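Local structure of pseudoazurin (Methylobacterium extorquens, 1PMY) at residues Val3-Leu8 against Asp29-Leu34; Glu43-Met48 against Val105-Leu110; Asp69-Tyr74 against Gly93-Asn98. The protein binds a single copper ion as a small periplasmic cupredoxin and probably carries electrons between redox partners. One frame throughout, in Å; residues are numbered along the deposited sequence.

Contact 1 (Val3-Leu8 against Asp29-Leu34); sequences VAVKML and DSIKFL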
ATOM      1  N   VAL A   3       2.194   5.399 -11.895  1.00 18.25           N
ATOM      2  CA  VAL A   3       1.575   6.328 -10.909  1.00 16.74           C
ATOM      3  C   VAL A   3       2.634   6.568  -9.826  1.00 15.02           C
ATOM      4  O   VAL A   3       3.321   5.612  -9.454  1.00 14.82           O
ATOM      5  CB  VAL A   3       0.314   5.588 -10.324  1.00 17.49           C
ATOM      6  CG1 VAL A   3      -0.318   6.236  -9.140  1.00 18.12           C
ATOM      7  CG2 VAL A   3      -0.697   5.339 -11.462  1.00 17.50           C
ATOM      8  N   ALA A   4       2.704   7.801  -9.389  1.00 13.44           N
ATOM      9  CA  ALA A   4       3.647   8.157  -8.328  1.00 12.41           C
ATOM     10  C   ALA A   4       2.851   8.333  -7.017  1.00 12.72           C
ATOM     11  O   ALA A   4       1.857   9.062  -6.974  1.00 13.29           O
ATOM     12  CB  ALA A   4       4.238   9.559  -8.756  1.00 13.22           C
ATOM     13  N   VAL A   5       3.476   7.830  -5.990  1.00 11.94           N
ATOM     14  CA  VAL A   5       3.100   7.852  -4.614  1.00 11.06           C
ATOM     15  C   VAL A   5       4.328   8.351  -3.808  1.00 11.09           C
ATOM     16  O   VAL A   5       5.443   7.829  -3.990  1.00 10.06           O
ATOM     17  CB  VAL A   5       2.746   6.393  -4.141  1.00 10.15           C
ATOM     18  CG1 VAL A   5       2.459   6.391  -2.614  1.00  9.99           C
ATOM     19  CG2 VAL A   5       1.498   5.976  -4.906  1.00 10.43           C
ATOM     20  N   LYS A   6       4.042   9.377  -3.036  1.00 11.86           N
ATOM     21  CA  LYS A   6       4.992  10.030  -2.164  1.00 13.25           C
ATOM     22  C   LYS A   6       5.008   9.384  -0.745  1.00 12.94           C
ATOM     23  O   LYS A   6       3.947   9.109  -0.196  1.00 13.64           O
ATOM     24  CB  LYS A   6       4.711  11.496  -1.911  1.00 14.31           C
ATOM     25  CG  LYS A   6       4.225  12.431  -2.945  1.00 16.31           C
ATOM     26  CD  LYS A   6       4.644  12.462  -4.358  1.00 18.48           C
ATOM     27  CE  LYS A   6       4.212  11.342  -5.290  1.00 19.38           C
ATOM     28  NZ  LYS A   6       2.681  11.386  -5.457  1.00 20.60           N
ATOM     29  N   MET A   7       6.199   9.255  -0.207  1.00 12.06           N
ATOM     30  CA  MET A   7       6.424   8.757   1.191  1.00 12.41           C
ATOM     31  C   MET A   7       6.692  10.000   2.058  1.00 12.04           C
ATOM     32  O   MET A   7       7.747  10.654   1.885  1.00 12.26           O
ATOM     33  CB  MET A   7       7.594   7.760   1.121  1.00 12.90           C
ATOM     34  CG  MET A   7       7.088   6.619   0.216  1.00 14.35           C
ATOM     35  SD  MET A   7       8.325   5.258   0.245  1.00 16.61           S
ATOM     36  CE  MET A   7       9.671   6.170  -0.497  1.00 14.44           C
ATOM     37  N   LEU A   8       5.735  10.313   2.884  1.00 12.40           N
ATOM     38  CA  LEU A   8       5.773  11.565   3.679  1.00 12.01           C
ATOM     39  C   LEU A   8       5.712  11.403   5.203  1.00 12.46           C
ATOM     40  O   LEU A   8       5.059  10.569   5.747  1.00 12.30           O
ATOM     41  CB  LEU A   8       4.543  12.423   3.299  1.00 12.38           C
ATOM     42  CG  LEU A   8       4.370  12.848   1.864  1.00 13.02           C
ATOM     43  CD1 LEU A   8       2.920  13.182   1.536  1.00 13.58           C
ATOM     44  CD2 LEU A   8       5.330  13.889   1.435  1.00 13.79           C
ATOM     45  N   ASP A  29       0.265  -1.913 -14.873  1.00 11.30           N
ATOM     46  CA  ASP A  29       0.628  -0.629 -14.301  1.00 10.83           C
ATOM     47  C   ASP A  29       1.780  -0.810 -13.273  1.00 10.85           C
ATOM     48  O   ASP A  29       1.930  -1.890 -12.649  1.00 10.41           O
ATOM     49  CB  ASP A  29      -0.423   0.269 -13.791  1.00 10.58           C
ATOM     50  CG  ASP A  29      -1.512   0.704 -14.743  1.00 10.56           C
ATOM     51  OD1 ASP A  29      -1.194   0.807 -15.996  1.00 11.32           O
ATOM     52  OD2 ASP A  29      -2.619   0.996 -14.380  1.00 10.83           O
ATOM     53  N   SER A  30       2.479   0.246 -13.025  1.00 10.62           N
ATOM     54  CA  SER A  30       3.507   0.294 -11.991  1.00 11.25           C
ATOM     55  C   SER A  30       3.229   1.501 -11.089  1.00 10.99           C
ATOM     56  O   SER A  30       2.518   2.511 -11.384  1.00 11.67           O
ATOM     57  CB  SER A  30       4.899   0.201 -12.575  1.00 11.81           C
ATOM     58  OG  SER A  30       5.141   1.405 -13.301  1.00 12.64           O
ATOM     59  N   ILE A  31       3.803   1.422  -9.866  1.00 10.58           N
ATOM     60  CA  ILE A  31       3.807   2.609  -8.985  1.00  9.83           C
ATOM     61  C   ILE A  31       5.298   2.967  -8.809  1.00 11.10           C
ATOM     62  O   ILE A  31       6.076   2.068  -8.594  1.00 10.91           O
ATOM     63  CB  ILE A  31       3.161   2.328  -7.562  1.00  9.42           C
ATOM     64  CG1 ILE A  31       1.643   2.099  -7.712  1.00  8.55           C
ATOM     65  CG2 ILE A  31       3.455   3.451  -6.533  1.00  8.36           C
ATOM     66  CD1 ILE A  31       0.931   1.499  -6.412  1.00  7.38           C
ATOM     67  N   LYS A  32       5.547   4.263  -8.844  1.00 11.06           N
ATOM     68  CA  LYS A  32       6.901   4.715  -8.418  1.00 12.26           C
ATOM     69  C   LYS A  32       6.659   5.391  -7.043  1.00 12.41           C
ATOM     70  O   LYS A  32       5.924   6.423  -6.875  1.00 12.81           O
ATOM     71  CB  LYS A  32       7.420   5.745  -9.421  1.00 13.49           C
ATOM     72  CG  LYS A  32       8.870   6.169  -9.127  1.00 16.55           C
ATOM     73  CD  LYS A  32       9.319   7.202 -10.226  1.00 18.05           C
ATOM     74  CE  LYS A  32      10.128   6.490 -11.312  1.00 19.82           C
ATOM     75  NZ  LYS A  32      11.546   6.235 -10.840  1.00 20.49           N
ATOM     76  N   PHE A  33       7.283   4.879  -6.018  1.00 11.10           N
ATOM     77  CA  PHE A  33       7.174   5.403  -4.635  1.00 11.71           C
ATOM     78  C   PHE A  33       8.373   6.403  -4.514  1.00 12.54           C
ATOM     79  O   PHE A  33       9.456   5.957  -4.820  1.00 12.74           O
ATOM     80  CB  PHE A  33       7.420   4.260  -3.606  1.00 10.70           C
ATOM     81  CG  PHE A  33       6.198   3.345  -3.569  1.00 10.35           C
ATOM     82  CD1 PHE A  33       5.142   3.647  -2.786  1.00 10.38           C
ATOM     83  CD2 PHE A  33       6.233   2.177  -4.405  1.00 10.24           C
ATOM     84  CE1 PHE A  33       4.018   2.832  -2.772  1.00 10.82           C
ATOM     85  CE2 PHE A  33       5.171   1.283  -4.309  1.00 11.04           C
ATOM     86  CZ  PHE A  33       4.045   1.634  -3.535  1.00 10.86           C
ATOM     87  N   LEU A  34       8.013   7.637  -4.176  1.00 13.12           N
ATOM     88  CA  LEU A  34       9.033   8.703  -4.116  1.00 13.62           C
ATOM     89  C   LEU A  34       9.432   9.030  -2.695  1.00 13.81           C
ATOM     90  O   LEU A  34       8.547   9.363  -1.926  1.00 14.15           O
ATOM     91  CB  LEU A  34       8.373   9.925  -4.820  1.00 13.82           C
ATOM     92  CG  LEU A  34       8.153   9.716  -6.345  1.00 14.25           C
ATOM     93  CD1 LEU A  34       7.295  10.872  -6.841  1.00 14.65           C
ATOM     94  CD2 LEU A  34       9.454   9.555  -7.063  1.00 15.16           C
TER
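V5 and F33 lie side by side across two parallel strands, 3-8 and 30-34, and point the same way. CG1 of V5 sits 3.8 Å from CD1 of F33, meeting the ring obliquely. V5 holds CG1 anti to the backbone N (chi1 175°), which leaves the other methyl, CG2, for I31. CG2 of V5 meets CG2 of I31 at 3.6 Å. That same I31 methyl lies over the centre of the F33 ring, 3.4 Å above its plane, so one face of the ring is covered from within its own strand. M7 crosses F33 at about a right angle, with SD of M7 4.1 Å from CB of F33. Its side chain also touches H40, a copper ligand.

The other face of the sheet carries A4, K6, K32 and L34. The chain of K6 folds back, bent at three torsions, and lies alongside L34. K6 CE presses on CD1 of L34 at 3.5 Å, tighter than usual. NZ of K6 then reaches A4 O at 2.9 Å from above the carbonyl plane. K32 leads away from the contact to a salt bridge with E63.

Five backbone hydrogen bonds tie the strands in register V3-I31 to K6-L34. The one from L34 N to V5 O is 2.6 Å long. The chemistry is thus divided. One face is apolar core of the cupredoxin beta-sandwich and extends to the copper site through M7; on the other, the K6 chain lies against L34, while the ammonium groups of K6 and K32 find polar partners.

Contact 2 (Glu43-Met48 against Val105-Leu110); sequences ETIKGM and VQHNKL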
ATOM      1  N   GLU A  43       6.722  -2.254   1.976  1.00  8.58           N
ATOM      2  CA  GLU A  43       6.857  -3.735   2.184  1.00  7.52           C
ATOM      3  C   GLU A  43       5.480  -4.327   2.186  1.00  7.18           C
ATOM      4  O   GLU A  43       4.487  -3.747   2.739  1.00  7.20           O
ATOM      5  CB  GLU A  43       7.611  -4.090   3.471  1.00  7.41           C
ATOM      6  CG  GLU A  43       7.748  -5.581   3.770  1.00  7.73           C
ATOM      7  CD  GLU A  43       8.626  -5.975   4.923  1.00  8.69           C
ATOM      8  OE1 GLU A  43       9.207  -5.055   5.481  1.00  9.94           O
ATOM      9  OE2 GLU A  43       8.789  -7.158   5.231  1.00  9.91           O
ATOM     10  N   THR A  44       5.419  -5.494   1.581  1.00  6.88           N
ATOM     11  CA  THR A  44       4.102  -6.225   1.566  1.00  6.86           C
ATOM     12  C   THR A  44       3.645  -6.458   3.051  1.00  5.46           C
ATOM     13  O   THR A  44       4.526  -6.737   3.912  1.00  7.49           O
ATOM     14  CB  THR A  44       4.421  -7.665   0.973  1.00  7.43           C
ATOM     15  OG1 THR A  44       4.869  -7.444  -0.395  1.00  8.56           O
ATOM     16  CG2 THR A  44       3.259  -8.681   1.052  1.00  7.94           C
ATOM     17  N   ILE A  45       2.355  -6.391   3.267  1.00  5.45           N
ATOM     18  CA  ILE A  45       1.827  -6.855   4.575  1.00  5.74           C
ATOM     19  C   ILE A  45       1.317  -8.316   4.266  1.00  6.10           C
ATOM     20  O   ILE A  45       0.455  -8.545   3.392  1.00  6.25           O
ATOM     21  CB  ILE A  45       0.621  -6.018   5.029  1.00  6.16           C
ATOM     22  CG1 ILE A  45       1.250  -4.703   5.582  1.00  6.51           C
ATOM     23  CG2 ILE A  45      -0.059  -6.772   6.310  1.00  3.72           C
ATOM     24  CD1 ILE A  45       0.217  -3.545   5.502  1.00  6.75           C
ATOM     25  N   LYS A  46       1.981  -9.309   4.854  1.00  8.45           N
ATOM     26  CA  LYS A  46       1.580 -10.724   4.575  1.00 10.64           C
ATOM     27  C   LYS A  46       0.115 -10.917   4.833  1.00  9.68           C
ATOM     28  O   LYS A  46      -0.475 -10.421   5.829  1.00 10.17           O
ATOM     29  CB  LYS A  46       2.456 -11.571   5.545  1.00 13.15           C
ATOM     30  CG  LYS A  46       2.245 -13.001   5.138  1.00 15.01           C
ATOM     31  CD  LYS A  46       3.198 -14.077   5.529  1.00 16.95           C
ATOM     32  CE  LYS A  46       2.584 -15.448   5.750  1.00 18.12           C
ATOM     33  NZ  LYS A  46       1.704 -15.404   6.987  1.00 19.20           N
ATOM     34  N   GLY A  47      -0.601 -11.615   3.968  1.00  9.46           N
ATOM     35  CA  GLY A  47      -2.019 -11.911   4.053  1.00  8.60           C
ATOM     36  C   GLY A  47      -2.797 -10.812   3.302  1.00  9.38           C
ATOM     37  O   GLY A  47      -4.034 -10.974   3.168  1.00 10.05           O
ATOM     38  N   MET A  48      -2.048  -9.838   2.743  1.00  8.46           N
ATOM     39  CA  MET A  48      -2.753  -8.748   2.009  1.00  8.94           C
ATOM     40  C   MET A  48      -2.185  -8.695   0.563  1.00 10.00           C
ATOM     41  O   MET A  48      -1.657  -7.657   0.131  1.00 11.69           O
ATOM     42  CB  MET A  48      -2.740  -7.348   2.665  1.00  8.41           C
ATOM     43  CG  MET A  48      -3.339  -7.350   4.016  1.00  7.99           C
ATOM     44  SD  MET A  48      -3.287  -5.711   4.780  1.00  9.03           S
ATOM     45  CE  MET A  48      -4.739  -4.987   3.977  1.00  9.69           C
ATOM     46  N   VAL A 105      -7.192  -9.242   7.829  1.00  9.96           N
ATOM     47  CA  VAL A 105      -5.890  -9.139   8.571  1.00 10.02           C
ATOM     48  C   VAL A 105      -6.101  -8.067   9.614  1.00 10.66           C
ATOM     49  O   VAL A 105      -6.781  -7.050   9.399  1.00 11.29           O
ATOM     50  CB  VAL A 105      -4.731  -8.957   7.585  1.00  9.50           C
ATOM     51  CG1 VAL A 105      -3.416  -8.674   8.347  1.00  9.65           C
ATOM     52  CG2 VAL A 105      -4.534 -10.131   6.658  1.00  9.82           C
ATOM     53  N   GLN A 106      -5.601  -8.287  10.853  1.00 11.59           N
ATOM     54  CA  GLN A 106      -5.824  -7.346  11.941  1.00 11.89           C
ATOM     55  C   GLN A 106      -4.568  -6.476  12.095  1.00 11.47           C
ATOM     56  O   GLN A 106      -3.490  -6.904  11.670  1.00 10.99           O
ATOM     57  CB  GLN A 106      -6.286  -7.976  13.259  1.00 13.77           C
ATOM     58  CG  GLN A 106      -7.410  -9.018  12.998  1.00 15.61           C
ATOM     59  CD  GLN A 106      -7.745  -9.898  14.171  1.00 17.30           C
ATOM     60  OE1 GLN A 106      -7.291  -9.883  15.305  1.00 18.10           O
ATOM     61  NE2 GLN A 106      -8.690 -10.825  13.870  1.00 18.79           N
ATOM     62  N   HIS A 107      -4.817  -5.364  12.690  1.00 11.88           N
ATOM     63  CA  HIS A 107      -3.701  -4.350  12.890  1.00 12.86           C
ATOM     64  C   HIS A 107      -3.990  -3.612  14.201  1.00 13.66           C
ATOM     65  O   HIS A 107      -5.086  -3.729  14.744  1.00 14.14           O
ATOM     66  CB  HIS A 107      -3.828  -3.286  11.722  1.00 12.01           C
ATOM     67  CG  HIS A 107      -3.737  -3.884  10.346  1.00 11.05           C
ATOM     68  ND1 HIS A 107      -4.787  -4.209   9.503  1.00 10.67           N
ATOM     69  CD2 HIS A 107      -2.597  -4.300   9.735  1.00 10.72           C
ATOM     70  CE1 HIS A 107      -4.251  -4.796   8.390  1.00 10.16           C
ATOM     71  NE2 HIS A 107      -2.931  -4.849   8.549  1.00 11.26           N
ATOM     72  N   ASN A 108      -2.993  -2.762  14.609  1.00 16.12           N
ATOM     73  CA  ASN A 108      -3.238  -1.897  15.800  1.00 17.80           C
ATOM     74  C   ASN A 108      -4.370  -0.920  15.407  1.00 18.05           C
ATOM     75  O   ASN A 108      -4.611  -0.693  14.195  1.00 17.84           O
ATOM     76  CB  ASN A 108      -1.959  -1.083  16.192  1.00 19.45           C
ATOM     77  CG  ASN A 108      -1.485  -0.303  14.940  1.00 20.61           C
ATOM     78  OD1 ASN A 108      -1.944   0.851  14.788  1.00 21.15           O
ATOM     79  ND2 ASN A 108      -0.697  -0.929  14.083  1.00 21.70           N
ATOM     80  N   LYS A 109      -4.971  -0.364  16.422  1.00 18.29           N
ATOM     81  CA  LYS A 109      -6.077   0.554  16.360  1.00 18.63           C
ATOM     82  C   LYS A 109      -5.912   1.671  15.334  1.00 17.95           C
ATOM     83  O   LYS A 109      -6.789   1.903  14.472  1.00 17.27           O
ATOM     84  CB  LYS A 109      -6.451   1.116  17.733  1.00 19.91           C
ATOM     85  CG  LYS A 109      -7.811   1.825  17.667  1.00 21.63           C
ATOM     86  CD  LYS A 109      -8.165   2.557  18.930  1.00 23.13           C
ATOM     87  CE  LYS A 109      -9.618   2.482  19.360  1.00 23.89           C
ATOM     88  NZ  LYS A 109     -10.580   2.397  18.223  1.00 25.13           N
ATOM     89  N   LEU A 110      -4.798   2.345  15.424  1.00 17.28           N
ATOM     90  CA  LEU A 110      -4.391   3.473  14.580  1.00 16.75           C
ATOM     91  C   LEU A 110      -4.280   3.117  13.141  1.00 15.96           C
ATOM     92  O   LEU A 110      -4.876   3.846  12.279  1.00 16.73           O
ATOM     93  CB  LEU A 110      -3.307   4.167  15.342  1.00 17.48           C
ATOM     94  CG  LEU A 110      -2.072   4.774  14.899  1.00 18.14           C
ATOM     95  CD1 LEU A 110      -2.030   5.431  13.531  1.00 18.21           C
ATOM     96  CD2 LEU A 110      -1.668   5.802  16.005  1.00 18.11           C
TER
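M48 meets H107 and V105 where a type II beta turn, I45 to M48, packs against the C-terminal extension of this cupredoxin. The turn follows strand 43-44, and M48 N closes it by bonding to I45 O at 2.9 Å. The extension runs on into helix 109-120, with N108 as its N-cap. No hydrogen bond crosses between the segments, so the contact rests on van der Waals packing and one sulfur-aromatic approach.

The close-packed part is on the inner side. M48 and H107 come from opposite directions, and SD of M48 stands at the edge of the imidazole, 4.7 Å from the centroid of the H107 ring and 80° off the ring normal. This is a Met-aromatic contact at the ring edge. CG2 of I45 comes to the same edge and lies 4.1 Å from NE2 of H107. CG of M48 leans on CG2 of V105 at 4.0 Å. Further in, M48 touches F119 and H107 touches L115, both on helix 109-120. H107 also makes a weak hydrogen bond from ND1 to OE1 of Q112. An alanine in place of M48 would probably leave this edge of the H107 ring without its sulfur partner and open a gap between V105 and F119.

The solvent side is looser. K46 is exposed, and K46 O comes no nearer than 4.2 Å to CG2 of V105. The backbone of G47 is exposed too. Its backbone angles (phi 92°) would jam a CB against the preceding carbonyl O, and a CB there would also press on V105. One tight spot remains at this rim. V105 sets CG2 beside its own backbone N, anti to the carbonyl carbon, and this V105 methyl rests 3.6 Å from O of G47.

Contact 3 (Asp69-Tyr74 against Gly93-Asn98); sequences DKEGVY and GDKRDN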
ATOM      1  N   ASP A  69       1.168  -7.276 -11.919  1.00 18.05           N
ATOM      2  CA  ASP A  69       0.533  -8.068 -12.961  1.00 19.20           C
ATOM      3  C   ASP A  69      -0.684  -8.830 -12.490  1.00 18.52           C
ATOM      4  O   ASP A  69      -1.650  -8.919 -13.279  1.00 18.78           O
ATOM      5  CB  ASP A  69       1.568  -8.888 -13.744  1.00 21.36           C
ATOM      6  CG  ASP A  69       1.992  -9.980 -12.755  1.00 23.26           C
ATOM      7  OD1 ASP A  69       2.601  -9.587 -11.737  1.00 24.08           O
ATOM      8  OD2 ASP A  69       1.583 -11.167 -12.988  1.00 25.62           O
ATOM      9  N   LYS A  70      -0.679  -9.347 -11.278  1.00 16.97           N
ATOM     10  CA  LYS A  70      -1.815 -10.146 -10.787  1.00 15.88           C
ATOM     11  C   LYS A  70      -2.903  -9.211 -10.366  1.00 14.87           C
ATOM     12  O   LYS A  70      -2.583  -8.237  -9.597  1.00 15.08           O
ATOM     13  CB  LYS A  70      -1.419 -11.003  -9.593  1.00 17.54           C
ATOM     14  CG  LYS A  70      -0.151 -11.846  -9.738  1.00 18.10           C
ATOM     15  CD  LYS A  70      -0.463 -13.154 -10.434  1.00 19.46           C
ATOM     16  CE  LYS A  70       0.930 -13.824 -10.748  1.00 19.58           C
ATOM     17  NZ  LYS A  70       0.592 -15.176 -11.290  1.00 20.46           N
ATOM     18  N   GLU A  71      -4.121  -9.402 -10.715  1.00 13.43           N
ATOM     19  CA  GLU A  71      -5.230  -8.523 -10.224  1.00 12.95           C
ATOM     20  C   GLU A  71      -5.600  -8.860  -8.770  1.00 13.24           C
ATOM     21  O   GLU A  71      -5.364 -10.004  -8.300  1.00 15.17           O
ATOM     22  CB  GLU A  71      -6.464  -8.778 -11.091  1.00 12.13           C
ATOM     23  CG  GLU A  71      -6.232  -8.343 -12.574  1.00 12.36           C
ATOM     24  CD  GLU A  71      -7.579  -8.322 -13.271  1.00 14.00           C
ATOM     25  OE1 GLU A  71      -8.659  -8.350 -12.718  1.00 14.05           O
ATOM     26  OE2 GLU A  71      -7.492  -8.242 -14.469  1.00 14.98           O
ATOM     27  N   GLY A  72      -6.170  -7.899  -8.080  1.00 13.50           N
ATOM     28  CA  GLY A  72      -6.554  -8.124  -6.670  1.00 11.96           C
ATOM     29  C   GLY A  72      -6.140  -6.934  -5.804  1.00 10.98           C
ATOM     30  O   GLY A  72      -5.802  -5.864  -6.301  1.00 10.23           O
ATOM     31  N   VAL A  73      -6.263  -7.142  -4.507  1.00 10.71           N
ATOM     32  CA  VAL A  73      -6.076  -6.202  -3.440  1.00  9.86           C
ATOM     33  C   VAL A  73      -4.741  -6.439  -2.711  1.00  9.35           C
ATOM     34  O   VAL A  73      -4.409  -7.606  -2.387  1.00 10.20           O
ATOM     35  CB  VAL A  73      -7.248  -6.418  -2.388  1.00  9.29           C
ATOM     36  CG1 VAL A  73      -7.206  -5.369  -1.293  1.00  9.96           C
ATOM     37  CG2 VAL A  73      -8.585  -6.208  -3.182  1.00 10.49           C
ATOM     38  N   TYR A  74      -3.963  -5.367  -2.620  1.00  9.11           N
ATOM     39  CA  TYR A  74      -2.606  -5.447  -2.010  1.00  9.03           C
ATOM     40  C   TYR A  74      -2.545  -4.459  -0.826  1.00  8.68           C
ATOM     41  O   TYR A  74      -3.028  -3.310  -1.018  1.00  9.85           O
ATOM     42  CB  TYR A  74      -1.626  -4.918  -3.049  1.00  8.80           C
ATOM     43  CG  TYR A  74      -1.413  -5.810  -4.244  1.00  7.98           C
ATOM     44  CD1 TYR A  74      -2.377  -5.850  -5.280  1.00  8.03           C
ATOM     45  CD2 TYR A  74      -0.284  -6.615  -4.320  1.00  8.05           C
ATOM     46  CE1 TYR A  74      -2.083  -6.675  -6.402  1.00  8.20           C
ATOM     47  CE2 TYR A  74      -0.041  -7.446  -5.420  1.00  8.00           C
ATOM     48  CZ  TYR A  74      -0.975  -7.458  -6.475  1.00  8.77           C
ATOM     49  OH  TYR A  74      -0.693  -8.214  -7.591  1.00  9.44           O
ATOM     50  N   GLY A  93      -6.910  -4.056 -11.397  1.00 11.09           N
ATOM     51  CA  GLY A  93      -7.950  -4.781 -12.211  1.00 10.57           C
ATOM     52  C   GLY A  93      -9.237  -4.902 -11.412  1.00 10.51           C
ATOM     53  O   GLY A  93      -9.499  -4.110 -10.536  1.00 10.25           O
ATOM     54  N   ASP A  94     -10.014  -5.899 -11.816  1.00 10.39           N
ATOM     55  CA  ASP A  94     -11.375  -6.117 -11.309  1.00 11.44           C
ATOM     56  C   ASP A  94     -11.525  -7.333 -10.382  1.00 11.17           C
ATOM     57  O   ASP A  94     -12.551  -7.295  -9.639  1.00 11.29           O
ATOM     58  CB  ASP A  94     -12.376  -6.296 -12.503  1.00 12.08           C
ATOM     59  CG  ASP A  94     -12.454  -5.052 -13.390  1.00 12.33           C
ATOM     60  OD1 ASP A  94     -11.885  -4.027 -13.013  1.00 13.23           O
ATOM     61  OD2 ASP A  94     -13.098  -5.219 -14.445  1.00 12.68           O
ATOM     62  N   LYS A  95     -10.556  -8.168 -10.340  1.00 12.01           N
ATOM     63  CA  LYS A  95     -10.665  -9.396  -9.484  1.00 13.10           C
ATOM     64  C   LYS A  95     -10.665  -9.045  -8.045  1.00 12.51           C
ATOM     65  O   LYS A  95      -9.852  -8.205  -7.601  1.00 12.87           O
ATOM     66  CB  LYS A  95      -9.564 -10.425  -9.726  1.00 14.64           C
ATOM     67  CG  LYS A  95      -9.929 -11.329 -10.904  1.00 17.21           C
ATOM     68  CD  LYS A  95      -9.584 -12.797 -10.728  1.00 19.02           C
ATOM     69  CE  LYS A  95      -8.058 -13.045 -10.715  1.00 20.01           C
ATOM     70  NZ  LYS A  95      -7.494 -12.691  -9.404  1.00 20.61           N
ATOM     71  N   ARG A  96     -11.569  -9.670  -7.257  1.00 12.62           N
ATOM     72  CA  ARG A  96     -11.639  -9.346  -5.835  1.00 12.76           C
ATOM     73  C   ARG A  96     -11.623 -10.635  -4.980  1.00 12.86           C
ATOM     74  O   ARG A  96     -12.086 -10.662  -3.814  1.00 13.67           O
ATOM     75  CB  ARG A  96     -12.775  -8.458  -5.466  1.00 12.88           C
ATOM     76  CG  ARG A  96     -12.918  -7.108  -6.194  1.00 12.80           C
ATOM     77  CD  ARG A  96     -11.966  -6.088  -5.710  1.00 13.91           C
ATOM     78  NE  ARG A  96     -12.045  -4.821  -6.479  1.00 13.76           N
ATOM     79  CZ  ARG A  96     -11.244  -4.559  -7.530  1.00 13.26           C
ATOM     80  NH1 ARG A  96     -10.300  -5.330  -8.001  1.00 12.70           N
ATOM     81  NH2 ARG A  96     -11.519  -3.371  -8.050  1.00 14.94           N
ATOM     82  N   ASP A  97     -11.024 -11.659  -5.529  1.00 13.48           N
ATOM     83  CA  ASP A  97     -10.872 -12.979  -4.888  1.00 13.53           C
ATOM     84  C   ASP A  97     -10.272 -12.865  -3.493  1.00 12.64           C
ATOM     85  O   ASP A  97     -10.784 -13.567  -2.596  1.00 12.19           O
ATOM     86  CB  ASP A  97     -10.051 -13.963  -5.727  1.00 14.85           C
ATOM     87  CG  ASP A  97     -10.569 -14.344  -7.064  1.00 16.81           C
ATOM     88  OD1 ASP A  97     -11.668 -13.938  -7.508  1.00 18.08           O
ATOM     89  OD2 ASP A  97      -9.842 -15.107  -7.758  1.00 17.63           O
ATOM     90  N   ASN A  98      -9.235 -12.050  -3.279  1.00 11.68           N
ATOM     91  CA  ASN A  98      -8.583 -11.898  -2.011  1.00 10.62           C
ATOM     92  C   ASN A  98      -9.076 -10.786  -1.109  1.00  9.76           C
ATOM     93  O   ASN A  98      -8.515 -10.477  -0.010  1.00 10.05           O
ATOM     94  CB  ASN A  98      -7.054 -11.933  -2.138  1.00 10.58           C
ATOM     95  CG  ASN A  98      -6.603 -10.514  -2.614  1.00 10.38           C
ATOM     96  OD1 ASN A  98      -7.108  -9.966  -3.593  1.00 10.90           O
ATOM     97  ND2 ASN A  98      -5.666  -9.964  -1.855  1.00  9.85           N
TER
HETATM   98  O   HOH W   1      -7.864 -11.513  -6.451  1.00 27.88           O
HETATM   99  O   HOH W   2      -4.539 -12.942  -9.117  1.00 35.15           O
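E71 and N98 make all the hydrogen bonds that pass directly between 69-74 and 93-98. The carboxylate of E71 holds the start of the loop. E71 OE1 accepts two backbone N-H groups, from D94 N at 2.9 Å and from K95 N at 3.0 Å. K95 N meets the oxygen nearly along its C-O axis, whereas D94 N comes from above the carboxylate plane. The two bonds grip one oxygen and would probably favour the charged form of E71.

The amide of N98 works from the loop side: it pairs with both backbone groups of V73. V73 N donates to N98 OD1 on a lone pair at 3.1 Å, almost straight at 177°. N98 ND2 donates to V73 O at 2.7 Å, with the oxygen in the amide plane. The two bonds fix the rotation of the amide. Chi1 of 80° puts CG of N98 between its backbone N and carbonyl carbon, turned in to the strand.

Water adds a looser link. Water 2 takes a bond from NZ of K95 and gives one to E71 O; water 1 repeats the bridge weakly. Within the loop, NH1 of R96 bonds to the carbonyl O atoms of G93 and K95, bridging the two.

Carbon contacts add to these bonds. CB of E71 lies 3.8 Å from CB of K95. The CA of G72 meets K95 O in a CA-H...O contact at 3.4 Å, and a side chain on G72 would clash with OD1 of N98. V73 packs on to L99 and A102 of helix 99-103.

The loop leads from strand 87-92 into the C-terminal helices that pseudoazurin adds to the cupredoxin beta-sandwich, and N98 imitates a neighbouring strand beside V73.

How the contacts relate
The three contacts all reach the same sheet. Contacts 1 and 2 lie on opposite sides of the chain's centre, with their centres about 20 Å apart. Contact 1 is nearest to the metal: the side chain of M7 is about 6 Å from the copper ion, and it lies about 4 Å from those of both H40 and M86. Contact 2 is farther off, with the side chain of I45 about 12 Å from the copper, and contact 3 lies away from the site. Contact 3 is nested within the loop closed by contact 2, and the two touch where M48 O packs 4.2 Å from Y74 CB. Contact 2 holds the C-terminal part against the turn after strand 43-44; contact 3 holds the 93-98 loop against strand 72-77.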